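Local coordinates for prepilin-like protein (Thermus thermophilus, PDB 6QVF) that is a type IV pilin-like protein linked to natural competence, probably acting in DNA uptake as part of a DNA receptor at the pilus tip, at residues I97-E109 / V117-G129. Sequence-based numbering, arbitrary orientation.
Sequences IFGIPVAWDIRGE and VVTVVVTATHPRG
Thr119 OG1 is held by two waters, one at 2.9 Å that also donates to Asp105 O and a second that donates to Glu109 OE2, giving the hydroxyl water-mediated ties to Asp105 of the facing strand and to Glu109 just past its end. With chi1 at 63°, OG1 sits between the backbone N and the carbonyl carbon, near Arg107 CG, while the methyl CG2 turns to Glu109 and meets its OE2 at 3.4 Å. Asp105 O also accepts Val121 N, nearly head-on. On the same face, Arg107 grips the Asp105 carboxylate side-on: NE reaches OD1 at 2.8 Å and NH2 reaches OD2 at 3.0 Å, both almost straight and on syn sides; both oxygens lie in the guanidinium plane, while the two nitrogens stand about 30° out of the carboxylate plane. An alanine at Asp105 would take away both acceptors and is likely to leave the Arg107 guanidinium without its mate and freer to swing.

These are the two central strands, 100-108 and 117-125, of the four-stranded antiparallel sheet that packs on the long N-terminal helix, as in type IV pilins; backbone bonds run from Thr125 N to Pro101 O through to Glu109 N to Val117 O. On the opposite, helix-facing side the contacts are apolar. Ile106 CG2 touches Val118 CG1 at 3.8 Å beneath helix 59-66, and Trp104 CB rests on Val122 CG1 while its indole leads off to a cation-pi contact with Arg25. Val102 CG2 and Ile100 CG2 both reach the Ala124 methyl. At the far end Ile100 CD1 approaches His126 CD2 at 3.7 Å, and Arg128 N bonds in the ring plane to His126 ND1.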
# COMPACT_ATOMS: atom_id res chain seq x y z
N ILE B 97 -3.78 -3.32 19.46
CA ILE B 97 -3.79 -1.90 19.79
C ILE B 97 -5.21 -1.56 20.24
O ILE B 97 -6.16 -1.63 19.45
CB ILE B 97 -3.41 -1.05 18.56
CG1 ILE B 97 -2.10 -1.51 17.91
CG2 ILE B 97 -3.40 0.44 18.90
CD1 ILE B 97 -0.91 -1.52 18.81
N PHE B 98 -5.36 -1.28 21.53
CA PHE B 98 -6.68 -0.97 22.14
C PHE B 98 -7.74 -1.98 21.68
O PHE B 98 -8.84 -1.60 21.25
CB PHE B 98 -7.10 0.46 21.80
CG PHE B 98 -6.14 1.51 22.31
CD1 PHE B 98 -5.83 1.57 23.67
CD2 PHE B 98 -5.52 2.40 21.45
CE1 PHE B 98 -4.95 2.53 24.14
CE2 PHE B 98 -4.63 3.35 21.94
CZ PHE B 98 -4.34 3.41 23.28
N GLY B 99 -7.38 -3.27 21.77
CA GLY B 99 -8.27 -4.37 21.50
C GLY B 99 -8.46 -4.64 20.03
O GLY B 99 -9.26 -5.48 19.69
N ILE B 100 -7.68 -3.97 19.17
CA ILE B 100 -7.79 -4.15 17.73
C ILE B 100 -6.55 -4.89 17.24
O ILE B 100 -5.45 -4.36 17.29
CB ILE B 100 -7.96 -2.81 16.99
CG1 ILE B 100 -9.18 -2.04 17.47
CG2 ILE B 100 -7.99 -3.06 15.48
CD1 ILE B 100 -9.13 -0.57 17.12
N PRO B 101 -6.70 -6.14 16.77
CA PRO B 101 -5.58 -6.87 16.20
C PRO B 101 -5.16 -6.23 14.87
O PRO B 101 -5.99 -6.02 14.00
CB PRO B 101 -6.10 -8.29 15.94
CG PRO B 101 -7.58 -8.28 16.31
CD PRO B 101 -7.97 -6.86 16.66
N VAL B 102 -3.84 -6.04 14.70
CA VAL B 102 -3.28 -5.55 13.50
C VAL B 102 -2.25 -6.57 13.00
O VAL B 102 -1.17 -6.71 13.60
CB VAL B 102 -2.61 -4.18 13.72
CG1 VAL B 102 -2.15 -3.62 12.39
CG2 VAL B 102 -3.56 -3.20 14.43
N ALA B 103 -2.55 -7.24 11.88
CA ALA B 103 -1.58 -8.09 11.19
C ALA B 103 -0.58 -7.18 10.50
O ALA B 103 -0.96 -6.14 9.95
CB ALA B 103 -2.25 -8.97 10.20
N TRP B 104 0.70 -7.55 10.53
CA TRP B 104 1.72 -6.72 9.91
C TRP B 104 2.78 -7.61 9.28
O TRP B 104 3.00 -8.74 9.72
CB TRP B 104 2.37 -5.74 10.92
CG TRP B 104 3.11 -6.43 12.02
CD1 TRP B 104 2.63 -6.74 13.25
CD2 TRP B 104 4.49 -6.83 12.03
NE1 TRP B 104 3.58 -7.35 14.01
CE2 TRP B 104 4.75 -7.42 13.29
CE3 TRP B 104 5.54 -6.75 11.10
CZ2 TRP B 104 6.01 -7.92 13.64
CZ3 TRP B 104 6.77 -7.29 11.44
CH2 TRP B 104 6.99 -7.86 12.69
N ASP B 105 3.35 -7.11 8.18
CA ASP B 105 4.34 -7.88 7.44
C ASP B 105 5.33 -6.93 6.77
O ASP B 105 4.92 -5.95 6.12
CB ASP B 105 3.63 -8.69 6.34
CG ASP B 105 4.55 -9.53 5.49
OD1 ASP B 105 5.18 -8.99 4.60
OD2 ASP B 105 4.61 -10.77 5.75
N ILE B 106 6.61 -7.24 6.93
CA ILE B 106 7.72 -6.61 6.24
C ILE B 106 8.32 -7.62 5.28
O ILE B 106 8.60 -8.76 5.69
CB ILE B 106 8.81 -6.20 7.24
CG1 ILE B 106 8.31 -5.25 8.33
CG2 ILE B 106 10.00 -5.62 6.52
CD1 ILE B 106 9.31 -5.00 9.46
N ARG B 107 8.51 -7.22 4.02
CA ARG B 107 9.24 -8.12 3.10
C ARG B 107 9.98 -7.37 2.00
O ARG B 107 9.56 -6.30 1.54
CB ARG B 107 8.30 -9.16 2.50
CG ARG B 107 7.13 -8.61 1.72
CD ARG B 107 6.28 -9.75 1.17
NE ARG B 107 5.71 -10.51 2.26
CZ ARG B 107 5.39 -11.81 2.21
NH1 ARG B 107 5.49 -12.49 1.07
NH2 ARG B 107 4.93 -12.41 3.30
N GLY B 108 11.14 -7.93 1.61
CA GLY B 108 11.76 -7.50 0.43
C GLY B 108 11.00 -7.94 -0.80
O GLY B 108 10.39 -9.00 -0.82
N GLU B 109 11.01 -7.11 -1.82
CA GLU B 109 10.48 -7.51 -3.10
C GLU B 109 11.54 -8.19 -3.96
O GLU B 109 12.76 -8.17 -3.66
CB GLU B 109 9.91 -6.29 -3.76
CG GLU B 109 8.70 -5.80 -3.02
CD GLU B 109 7.69 -5.17 -3.94
OE1 GLU B 109 8.15 -4.52 -4.89
OE2 GLU B 109 6.46 -5.35 -3.71
N VAL B 117 13.76 -2.72 -2.79
CA VAL B 117 12.46 -2.31 -2.33
C VAL B 117 12.00 -3.22 -1.19
O VAL B 117 12.02 -4.47 -1.29
CB VAL B 117 11.43 -2.31 -3.47
CG1 VAL B 117 10.04 -1.90 -2.96
CG2 VAL B 117 11.88 -1.47 -4.64
N VAL B 118 11.50 -2.57 -0.11
CA VAL B 118 10.84 -3.27 0.96
C VAL B 118 9.43 -2.73 1.10
O VAL B 118 9.24 -1.53 1.06
CB VAL B 118 11.61 -3.13 2.29
CG1 VAL B 118 10.77 -3.56 3.47
CG2 VAL B 118 12.94 -3.87 2.24
N THR B 119 8.44 -3.62 1.23
CA THR B 119 7.07 -3.23 1.56
C THR B 119 6.74 -3.58 3.01
O THR B 119 7.19 -4.61 3.59
CB THR B 119 6.06 -3.83 0.58
OG1 THR B 119 6.15 -5.24 0.73
CG2 THR B 119 6.32 -3.45 -0.86
N VAL B 120 5.90 -2.70 3.59
CA VAL B 120 5.35 -2.89 4.90
C VAL B 120 3.83 -2.78 4.74
O VAL B 120 3.32 -1.79 4.21
CB VAL B 120 5.88 -1.87 5.93
CG1 VAL B 120 5.36 -2.18 7.34
CG2 VAL B 120 7.40 -1.75 5.87
N VAL B 121 3.12 -3.84 5.11
CA VAL B 121 1.68 -3.93 4.93
C VAL B 121 1.04 -4.32 6.24
O VAL B 121 1.47 -5.28 6.86
CB VAL B 121 1.33 -4.88 3.79
CG1 VAL B 121 -0.17 -4.96 3.56
CG2 VAL B 121 2.03 -4.44 2.54
N VAL B 122 -0.06 -3.63 6.59
CA VAL B 122 -0.79 -3.91 7.80
C VAL B 122 -2.28 -4.00 7.52
O VAL B 122 -2.80 -3.31 6.66
CB VAL B 122 -0.51 -2.85 8.88
CG1 VAL B 122 0.99 -2.74 9.14
CG2 VAL B 122 -1.12 -1.51 8.55
N THR B 123 -2.93 -4.85 8.30
CA THR B 123 -4.39 -4.93 8.27
C THR B 123 -4.93 -4.95 9.69
O THR B 123 -4.65 -5.91 10.45
CB THR B 123 -4.87 -6.15 7.50
OG1 THR B 123 -4.48 -6.13 6.13
CG2 THR B 123 -6.39 -6.29 7.54
N ALA B 124 -5.69 -3.91 10.02
CA ALA B 124 -6.38 -3.81 11.32
C ALA B 124 -7.80 -4.37 11.17
O ALA B 124 -8.51 -3.97 10.27
CB ALA B 124 -6.47 -2.40 11.78
N THR B 125 -8.16 -5.34 12.00
CA THR B 125 -9.51 -5.91 11.92
C THR B 125 -10.20 -5.61 13.25
O THR B 125 -9.87 -6.23 14.28
CB THR B 125 -9.48 -7.42 11.69
OG1 THR B 125 -8.88 -7.74 10.44
CG2 THR B 125 -10.87 -8.02 11.74
N HIS B 126 -11.10 -4.63 13.24
CA HIS B 126 -11.85 -4.26 14.44
C HIS B 126 -12.74 -5.42 14.83
O HIS B 126 -13.36 -6.05 13.97
CB HIS B 126 -12.71 -3.02 14.21
CG HIS B 126 -13.08 -2.34 15.48
ND1 HIS B 126 -14.09 -2.81 16.32
CD2 HIS B 126 -12.58 -1.22 16.05
CE1 HIS B 126 -14.17 -2.00 17.35
NE2 HIS B 126 -13.28 -1.00 17.20
N PRO B 127 -12.81 -5.75 16.14
CA PRO B 127 -13.68 -6.83 16.60
C PRO B 127 -15.16 -6.61 16.23
O PRO B 127 -15.90 -7.57 16.11
CB PRO B 127 -13.51 -6.83 18.12
CG PRO B 127 -12.22 -6.09 18.38
CD PRO B 127 -11.97 -5.18 17.20
N ARG B 128 -15.57 -5.35 16.03
CA ARG B 128 -16.94 -5.08 15.67
C ARG B 128 -17.14 -4.99 14.15
O ARG B 128 -18.22 -4.62 13.71
CB ARG B 128 -17.36 -3.78 16.36
CG ARG B 128 -17.36 -3.87 17.88
CD ARG B 128 -18.38 -4.87 18.39
NE ARG B 128 -19.71 -4.35 18.16
CZ ARG B 128 -20.23 -3.37 18.87
NH1 ARG B 128 -19.54 -2.80 19.84
NH2 ARG B 128 -21.46 -2.99 18.62
N GLY B 129 -16.09 -5.26 13.35
CA GLY B 129 -16.27 -5.44 11.90
C GLY B 129 -15.25 -4.71 11.03
O GLY B 129 -14.61 -5.33 10.17
O HOH W 1 4.82 -6.33 3.06
O HOH W 2 5.63 -6.71 -1.63